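Local coordinates for protein beta-gamma-crystallin (Geodia cydonium, PDB 4IAU) that is of unknown function but, as a two-domain member of the beta/gamma-crystallin family, binds a calcium ion, at residues D17-E21 with S75-V79; G37-Q43 with L56-E62; T81-T87 with L117-W123. One frame throughout, in Å; residues are numbered along the deposited sequence.

Interaction 1: residues D17-E21 with S75-V79; sequences DFTSE and SFRPV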
# COMPACT_ATOMS: atom_id res chain seq x y z
N ASP A 17 -11.60 11.67 11.84
CA ASP A 17 -11.67 11.06 10.53
C ASP A 17 -10.53 11.61 9.66
O ASP A 17 -10.14 12.75 9.76
CB ASP A 17 -12.99 11.36 9.86
CG ASP A 17 -14.21 10.82 10.59
OD1 ASP A 17 -14.06 9.95 11.43
OD2 ASP A 17 -15.34 11.35 10.28
N PHE A 18 -10.02 10.73 8.78
CA PHE A 18 -8.96 11.07 7.85
C PHE A 18 -9.36 10.65 6.46
O PHE A 18 -10.00 9.62 6.24
CB PHE A 18 -7.69 10.32 8.24
CG PHE A 18 -7.19 10.69 9.62
CD1 PHE A 18 -7.70 10.02 10.74
CD2 PHE A 18 -6.26 11.70 9.79
CE1 PHE A 18 -7.28 10.37 12.02
CE2 PHE A 18 -5.84 12.04 11.07
CZ PHE A 18 -6.36 11.40 12.18
N THR A 19 -8.92 11.46 5.46
CA THR A 19 -9.22 11.22 4.06
C THR A 19 -7.96 11.25 3.22
O THR A 19 -8.05 11.15 2.00
CB THR A 19 -10.19 12.26 3.51
OG1 THR A 19 -9.64 13.56 3.67
CG2 THR A 19 -11.51 12.21 4.30
N SER A 20 -6.78 11.38 3.82
CA SER A 20 -5.54 11.45 3.09
C SER A 20 -4.42 10.84 3.89
O SER A 20 -4.56 10.59 5.09
CB SER A 20 -5.23 12.90 2.73
OG SER A 20 -4.94 13.61 3.91
N GLU A 21 -3.28 10.63 3.26
CA GLU A 21 -2.15 9.98 3.89
C GLU A 21 -1.60 10.80 5.05
O GLU A 21 -1.54 12.02 5.00
CB GLU A 21 -1.04 9.69 2.87
CG GLU A 21 -0.25 10.89 2.39
CD GLU A 21 0.87 10.51 1.46
OE1 GLU A 21 1.86 9.92 1.98
OE2 GLU A 21 0.77 10.68 0.24
N SER A 75 1.96 5.94 11.29
CA SER A 75 1.65 6.47 9.99
C SER A 75 0.58 5.57 9.38
O SER A 75 0.41 4.42 9.78
CB SER A 75 2.88 6.58 9.07
OG SER A 75 3.51 5.34 8.85
N PHE A 76 -0.12 6.10 8.35
CA PHE A 76 -1.16 5.32 7.69
C PHE A 76 -1.52 6.05 6.42
O PHE A 76 -1.36 7.27 6.30
CB PHE A 76 -2.37 5.06 8.60
CG PHE A 76 -3.00 6.29 9.22
CD1 PHE A 76 -2.53 6.78 10.42
CD2 PHE A 76 -4.06 6.95 8.62
CE1 PHE A 76 -3.13 7.90 11.00
CE2 PHE A 76 -4.64 8.04 9.21
CZ PHE A 76 -4.18 8.53 10.40
N ARG A 77 -2.06 5.29 5.44
CA ARG A 77 -2.37 5.91 4.16
C ARG A 77 -3.38 5.08 3.41
O ARG A 77 -3.46 3.85 3.57
CB ARG A 77 -1.09 6.10 3.29
CG ARG A 77 -0.33 4.78 3.06
CD ARG A 77 0.90 5.05 2.20
NE ARG A 77 1.78 3.90 2.20
CZ ARG A 77 3.02 3.93 1.71
NH1 ARG A 77 3.48 5.03 1.10
NH2 ARG A 77 3.81 2.88 1.80
N PRO A 78 -4.15 5.71 2.52
CA PRO A 78 -5.07 4.98 1.67
C PRO A 78 -4.32 4.34 0.51
O PRO A 78 -3.24 4.74 0.10
CB PRO A 78 -6.03 6.09 1.19
CG PRO A 78 -5.14 7.33 1.11
CD PRO A 78 -4.21 7.19 2.28
N VAL A 79 -4.97 3.32 -0.07
CA VAL A 79 -4.50 2.70 -1.28
C VAL A 79 -5.28 3.37 -2.41
O VAL A 79 -6.44 3.05 -2.69
CB VAL A 79 -4.69 1.19 -1.27
CG1 VAL A 79 -4.14 0.56 -2.55
CG2 VAL A 79 -4.01 0.55 -0.03
O HOH W 1 2.57 7.72 0.45

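Interaction 2: residues G37-Q43 with L56-E62; sequences GMWIFYQ and LWIKLDE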
# COMPACT_ATOMS: atom_id res chain seq x y z
N GLY A 37 -12.85 2.92 1.09
CA GLY A 37 -11.56 2.61 0.49
C GLY A 37 -10.84 1.50 1.23
O GLY A 37 -11.43 0.60 1.82
N MSE A 38 -9.51 1.53 1.13
CA MSE A 38 -8.62 0.56 1.73
C MSE A 38 -7.43 1.32 2.32
O MSE A 38 -6.91 2.21 1.65
CB MSE A 38 -8.12 -0.45 0.71
CG MSE A 38 -9.19 -1.34 0.17
SE MSE A 38 -8.41 -2.70 -1.01
CE MSE A 38 -6.57 -2.43 -0.50
N TRP A 39 -7.04 0.99 3.53
CA TRP A 39 -6.00 1.71 4.21
C TRP A 39 -4.93 0.76 4.76
O TRP A 39 -5.23 -0.36 5.13
CB TRP A 39 -6.57 2.53 5.38
CG TRP A 39 -7.44 3.67 4.94
CD1 TRP A 39 -8.69 3.59 4.40
CD2 TRP A 39 -7.11 5.05 4.99
NE1 TRP A 39 -9.17 4.86 4.12
CE2 TRP A 39 -8.22 5.77 4.48
CE3 TRP A 39 -5.99 5.78 5.46
CZ2 TRP A 39 -8.23 7.18 4.40
CZ3 TRP A 39 -5.99 7.17 5.38
CH2 TRP A 39 -7.12 7.85 4.84
N ILE A 40 -3.71 1.27 4.87
CA ILE A 40 -2.62 0.52 5.47
C ILE A 40 -2.10 1.36 6.62
O ILE A 40 -1.91 2.58 6.51
CB ILE A 40 -1.48 0.19 4.48
CG1 ILE A 40 -2.02 -0.29 3.16
CG2 ILE A 40 -0.55 -0.84 5.12
CD1 ILE A 40 -1.04 -0.50 2.06
N PHE A 41 -1.88 0.69 7.75
CA PHE A 41 -1.40 1.26 9.00
C PHE A 41 -0.04 0.68 9.32
O PHE A 41 0.19 -0.52 9.09
CB PHE A 41 -2.38 1.01 10.15
CG PHE A 41 -3.78 1.51 9.82
CD1 PHE A 41 -4.62 0.70 9.05
CD2 PHE A 41 -4.20 2.77 10.24
CE1 PHE A 41 -5.84 1.23 8.67
CE2 PHE A 41 -5.41 3.29 9.82
CZ PHE A 41 -6.20 2.50 9.02
N TYR A 42 0.85 1.52 9.88
CA TYR A 42 2.22 1.13 10.09
C TYR A 42 2.67 1.50 11.50
O TYR A 42 2.32 2.56 12.02
CB TYR A 42 3.14 1.85 9.10
CG TYR A 42 2.75 1.65 7.65
CD1 TYR A 42 1.80 2.46 7.05
CD2 TYR A 42 3.31 0.64 6.88
CE1 TYR A 42 1.42 2.28 5.74
CE2 TYR A 42 2.97 0.46 5.54
CZ TYR A 42 2.02 1.30 4.96
OH TYR A 42 1.65 1.20 3.65
N GLN A 43 3.53 0.65 12.06
CA GLN A 43 4.05 0.88 13.40
C GLN A 43 5.01 2.05 13.49
O GLN A 43 5.13 2.68 14.55
CB GLN A 43 4.72 -0.44 13.86
CG GLN A 43 5.29 -0.39 15.25
CD GLN A 43 5.76 -1.73 15.70
OE1 GLN A 43 6.28 -2.53 14.90
NE2 GLN A 43 5.60 -2.01 16.97
N LEU A 56 5.63 -3.73 12.23
CA LEU A 56 4.26 -4.19 12.12
C LEU A 56 3.46 -3.30 11.18
O LEU A 56 3.71 -2.10 11.04
CB LEU A 56 3.58 -4.23 13.50
CG LEU A 56 4.26 -5.09 14.58
CD1 LEU A 56 3.57 -4.92 15.89
CD2 LEU A 56 4.33 -6.56 14.15
N TRP A 57 2.50 -3.91 10.53
CA TRP A 57 1.63 -3.28 9.57
C TRP A 57 0.33 -4.02 9.51
O TRP A 57 0.27 -5.22 9.81
CB TRP A 57 2.34 -3.26 8.17
CG TRP A 57 2.51 -4.67 7.67
CD1 TRP A 57 3.51 -5.54 8.04
CD2 TRP A 57 1.63 -5.38 6.80
NE1 TRP A 57 3.30 -6.75 7.43
CE2 TRP A 57 2.17 -6.70 6.67
CE3 TRP A 57 0.46 -5.08 6.12
CZ2 TRP A 57 1.55 -7.65 5.87
CZ3 TRP A 57 -0.16 -6.04 5.33
CH2 TRP A 57 0.41 -7.30 5.22
N ILE A 58 -0.72 -3.34 9.02
CA ILE A 58 -1.99 -4.01 8.78
C ILE A 58 -2.72 -3.28 7.67
O ILE A 58 -2.75 -2.05 7.67
CB ILE A 58 -2.84 -4.16 10.05
CG1 ILE A 58 -4.10 -4.99 9.76
CG2 ILE A 58 -3.19 -2.81 10.66
CD1 ILE A 58 -4.79 -5.45 11.02
N LYS A 59 -3.31 -4.02 6.74
CA LYS A 59 -4.15 -3.50 5.70
C LYS A 59 -5.61 -3.77 6.08
O LYS A 59 -5.95 -4.91 6.39
CB LYS A 59 -3.81 -4.16 4.35
CG LYS A 59 -4.67 -3.66 3.20
CD LYS A 59 -4.44 -4.16 1.79
CE LYS A 59 -5.27 -5.37 1.46
NZ LYS A 59 -6.74 -5.29 1.59
N LEU A 60 -6.44 -2.74 6.04
CA LEU A 60 -7.82 -2.84 6.40
C LEU A 60 -8.75 -2.32 5.31
O LEU A 60 -8.54 -1.30 4.68
CB LEU A 60 -8.10 -2.04 7.71
CG LEU A 60 -7.36 -2.59 8.94
CD1 LEU A 60 -7.59 -1.64 10.13
CD2 LEU A 60 -7.84 -3.99 9.26
N ASP A 61 -9.82 -3.11 5.14
CA ASP A 61 -10.89 -2.82 4.19
C ASP A 61 -12.07 -2.19 4.90
O ASP A 61 -12.15 -2.11 6.12
CB ASP A 61 -11.27 -4.10 3.49
CG ASP A 61 -10.18 -4.73 2.65
OD1 ASP A 61 -9.11 -4.16 2.35
OD2 ASP A 61 -10.40 -5.89 2.28
N GLU A 62 -13.01 -1.72 4.09
CA GLU A 62 -14.26 -1.14 4.59
C GLU A 62 -14.89 -2.04 5.62
O GLU A 62 -14.97 -3.28 5.44
CB GLU A 62 -15.20 -0.94 3.42
CG GLU A 62 -14.81 0.28 2.58
CD GLU A 62 -15.40 0.36 1.19
OE1 GLU A 62 -16.17 -0.55 0.78
OE2 GLU A 62 -15.18 1.40 0.48
O HOH W 2 -12.40 -1.95 1.25

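Interaction 3: residues T81-T87 with L117-W123; sequences TFQVGAT and LISQGQW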
# COMPACT_ATOMS: atom_id res chain seq x y z
N THR A 81 -5.28 3.47 -5.59
CA THR A 81 -5.69 2.73 -6.77
C THR A 81 -6.73 1.68 -6.47
O THR A 81 -7.03 0.89 -7.39
CB THR A 81 -4.46 2.15 -7.51
OG1 THR A 81 -3.93 1.19 -6.68
CG2 THR A 81 -3.52 3.24 -7.98
N PHE A 82 -7.30 1.67 -5.29
CA PHE A 82 -8.48 0.83 -5.02
C PHE A 82 -9.50 1.11 -6.13
O PHE A 82 -9.84 2.29 -6.37
CB PHE A 82 -8.98 1.21 -3.66
CG PHE A 82 -10.28 0.54 -3.28
CD1 PHE A 82 -10.41 -0.82 -3.24
CD2 PHE A 82 -11.39 1.26 -2.97
CE1 PHE A 82 -11.60 -1.46 -2.89
CE2 PHE A 82 -12.60 0.69 -2.55
CZ PHE A 82 -12.65 -0.68 -2.48
N GLN A 83 -9.97 0.07 -6.79
CA GLN A 83 -10.97 0.18 -7.86
C GLN A 83 -10.48 0.92 -9.10
O GLN A 83 -11.35 1.36 -9.91
CB GLN A 83 -12.24 0.85 -7.34
CG GLN A 83 -12.91 0.11 -6.20
CD GLN A 83 -14.15 0.82 -5.69
OE1 GLN A 83 -14.31 2.03 -5.88
NE2 GLN A 83 -15.03 0.09 -5.05
N VAL A 84 -9.19 1.04 -9.25
CA VAL A 84 -8.63 1.78 -10.38
C VAL A 84 -7.49 1.04 -11.00
O VAL A 84 -7.43 1.00 -12.23
CB VAL A 84 -8.15 3.17 -9.92
CG1 VAL A 84 -7.51 3.87 -11.12
CG2 VAL A 84 -9.26 4.02 -9.32
N GLY A 85 -6.57 0.46 -10.26
CA GLY A 85 -5.34 -0.10 -10.86
C GLY A 85 -4.49 -0.76 -9.82
O GLY A 85 -4.99 -1.63 -9.08
N ALA A 86 -3.22 -0.40 -9.74
CA ALA A 86 -2.25 -1.05 -8.87
C ALA A 86 -1.40 0.03 -8.19
O ALA A 86 -1.17 1.10 -8.75
CB ALA A 86 -1.35 -1.98 -9.66
N THR A 87 -0.89 -0.30 -7.00
CA THR A 87 0.10 0.54 -6.31
C THR A 87 1.31 -0.34 -5.97
O THR A 87 1.15 -1.46 -5.52
CB THR A 87 -0.47 1.20 -5.04
OG1 THR A 87 -1.52 2.06 -5.39
CG2 THR A 87 0.54 2.05 -4.30
N LEU A 117 0.03 -3.90 -4.37
CA LEU A 117 -1.38 -4.19 -4.27
C LEU A 117 -2.01 -3.96 -5.63
O LEU A 117 -1.98 -2.84 -6.12
CB LEU A 117 -2.07 -3.32 -3.21
CG LEU A 117 -1.61 -3.60 -1.79
CD1 LEU A 117 -2.14 -2.53 -0.83
CD2 LEU A 117 -2.05 -4.98 -1.33
N ILE A 118 -2.60 -5.01 -6.22
CA ILE A 118 -3.28 -4.87 -7.50
C ILE A 118 -4.77 -4.95 -7.21
O ILE A 118 -5.28 -6.01 -6.81
CB ILE A 118 -2.86 -5.90 -8.54
CG1 ILE A 118 -1.34 -5.86 -8.76
CG2 ILE A 118 -3.61 -5.63 -9.83
CD1 ILE A 118 -0.80 -6.79 -9.82
N SER A 119 -5.48 -3.84 -7.40
CA SER A 119 -6.92 -3.83 -7.18
C SER A 119 -7.70 -4.13 -8.45
O SER A 119 -8.77 -4.75 -8.39
CB SER A 119 -7.39 -2.50 -6.59
OG SER A 119 -8.81 -2.48 -6.40
N GLN A 120 -7.23 -3.69 -9.60
CA GLN A 120 -7.97 -3.83 -10.84
C GLN A 120 -6.98 -4.05 -11.96
O GLN A 120 -5.91 -3.47 -11.97
CB GLN A 120 -8.78 -2.56 -11.13
CG GLN A 120 -9.92 -2.73 -12.09
CD GLN A 120 -10.58 -1.39 -12.35
OE1 GLN A 120 -11.73 -1.13 -11.89
NE2 GLN A 120 -10.04 -0.31 -12.87
N GLY A 121 -7.41 -4.86 -12.95
CA GLY A 121 -6.66 -5.06 -14.16
C GLY A 121 -5.79 -6.31 -14.15
O GLY A 121 -5.39 -6.83 -13.14
N GLN A 122 -5.46 -6.72 -15.40
CA GLN A 122 -4.47 -7.72 -15.65
C GLN A 122 -3.22 -7.00 -16.17
O GLN A 122 -3.33 -6.14 -17.02
CB GLN A 122 -4.92 -8.75 -16.67
CG GLN A 122 -6.15 -9.52 -16.20
CD GLN A 122 -5.82 -10.51 -15.11
OE1 GLN A 122 -4.76 -11.12 -15.03
NE2 GLN A 122 -6.75 -10.59 -14.17
N TRP A 123 -2.05 -7.42 -15.66
CA TRP A 123 -0.82 -6.68 -15.94
C TRP A 123 0.30 -7.64 -16.31
O TRP A 123 0.34 -8.77 -15.82
CB TRP A 123 -0.41 -5.90 -14.68
CG TRP A 123 -1.43 -4.94 -14.15
CD1 TRP A 123 -2.57 -5.24 -13.44
CD2 TRP A 123 -1.41 -3.52 -14.31
NE1 TRP A 123 -3.25 -4.09 -13.15
CE2 TRP A 123 -2.55 -3.01 -13.66
CE3 TRP A 123 -0.53 -2.64 -14.93
CZ2 TRP A 123 -2.84 -1.66 -13.59
CZ3 TRP A 123 -0.80 -1.28 -14.84
CH2 TRP A 123 -1.95 -0.80 -14.17
O HOH W 3 -4.39 -1.27 -5.55

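Interaction 1: residues D17-E21 with S75-V79
Phe18 and Phe76 form a buried T-shaped stack between the two sheets of the N-terminal half of the chain, next to a crossing of backbones where exposed Glu21 passes over buried Arg77 and Pro78. The Phe76 ring drives its CE2-CZ edge at the face of Phe18: the planes stand at 84° with centroids 4.9 Å apart, and Phe76 CZ sits over the middle of the Phe18 ring. Phe18 CB lies in the plane of the Phe76 ring, 3.9 Å from Phe76 CE2. On Phe76 the first torsion (chi1 55°) sets CG between backbone N and carbonyl carbon, and from there the ring reaches across to the strand 15-18 side, where Leu8 of strand 5-9 touches both aromatics. In a crystallin Greek key the third strand leaves its own sheet for the partner sheet, and residues 19-21 make that passage: Phe76 has a backbone hydrogen bond to Gln22. The chains meet there at 92°, Glu21 CB packing on Arg77 CB at 3.6 Å while Pro78 CD lies 3.7 Å from Glu21 N. Past these carbons a single water links the two polar ends: it donates to Glu21 OE1 (2.8 Å) and accepts from Arg77 NH1 (2.9 Å), approaching the guanidinium at its edge, in plane; the charges themselves stay 5.2 Å apart, Glu21 OE1 to Arg77 NH1. Glu21 OE1 is also bonded to the hydroxyl of Tyr47. Arg77 NH2 bonds to the carbonyls of Gly96 and Phe94, carrying this strand's reach into the neighbouring domain.

Interaction 2: residues G37-Q43 with L56-E62
Gln43 and Leu56 close one end of an antiparallel pairing between strands 38-42 and 57-61, and the glutamine meets its partner at CB and again from CD to its tip. Its CB lies 3.4 Å from Leu56 O, the carbonyl that also takes the bond from Gln43 N (2.9 Å). With chi1 at -179° CG stands opposite the backbone nitrogen, and the extended chain beyond it carries CD past Leu56 CG and CD1. At the tip the two amide atoms part: OE1 accepts from Leu56 N at 3.0 Å, a nearly straight bond (169°) with the donor tilted 32° from the amide plane, while NE2 rests 3.7 Å from Leu56 CD1. The side chain thus prolongs the pairing one step beyond the backbone. Between the ends, Trp39 with Leu60 and Phe41 with Ile58 are hydrogen-bonded pairs; the shortest of their bonds is Leu60 N to Trp39 O, 2.8 Å. Trp57 CA comes to 3.1 Å from Phe41 O in a CA-H...O contact. At the far end the extended Glu62 side chain reaches along the edge, and OE2 takes Gly37 N on its anti side at 2.8 Å; a water spans Gly37 O and Glu62 N. These strands form a hairpin of the second Greek key. Trp39, Phe41 and Leu60 face strand 31-36 across the sandwich; Ile40, Tyr42 and Trp57 face Phe94 of the neighbouring domain. Because a side-chain carbonyl takes Leu56 N and a carboxylate takes Gly37 N, peptide N-H groups at both ends of the pairing are satisfied by side chains, and Glu62 probably keeps its negative charge.

Interaction 3: residues T81-T87 with L117-W123
Gly85 O is gripped by two successive backbone N-H groups of the opposite segment, Ser119 N at 2.8 Å and Gln120 N at 3.1 Å. The first comes almost head-on to the carbonyl; the second arrives from the flank, at a C=O...N angle of 131°. Ser119 OG, opposite its backbone N, takes Gln83 N at 2.8 Å in a nearly straight bond. Thr81 O does much the same as Gly85 O within its own segment, taking Val84 N and Gly85 N, which holds the 81-85 turn tightly curled. Beyond Gly85 the backbones settle into an antiparallel pair: Thr87 N binds Leu117 O at 2.9 Å and Leu117 N returns to Thr87 O. A water also donates to Leu117 O (2.9 Å) and reaches Thr81 OG1, while Thr87 OG1 is hydrogen-bonded to Asp100 of strand 98-101. In Greek key terms strand 86-89 opens the first motif of this crystallin domain and strand 115-118 ends it, lying beside it in the same sheet; residues 119-122 then carry the chain over to strand 123-126 of the facing sheet. Trp123, at the start of that strand, folds back into the sandwich. With chi1 at -58° its CG lies opposite the carbonyl carbon, and the indole comes alongside Gly85 and Ala86. Trp123 NE1 donates in the ring plane to Gln120 O at 3.0 Å, its CZ2 edge meets Gly85 CA at 4.0 Å, and Ala86 CB sits over one face, offset toward the rim. Ala86 CB also packs against Ile118 CG1 at 4.0 Å, while Met159 and Leu101 touch the indole from strands 158-161 and 98-101.

From the N terminus, the chain leaves strand 15-18 and passes residues 19-21, which wait for strand 75-78; interaction 1 therefore closes a long loop holding most of the first domain. Interaction 2 is nested inside it, closing a short hairpin around helix 45-48. The two share a sheet, since strand 38-42 lies between 57-61 and 75-78 and bonds to both. Interaction 3 follows in series, opening just after interaction 1 closes, and joins the first and third strands of a sheet in the calcium-binding domain. The domains meet where Val79, Ile40 and Lys59 touch Leu117, and where Phe82 packs against Met38 and Gly37.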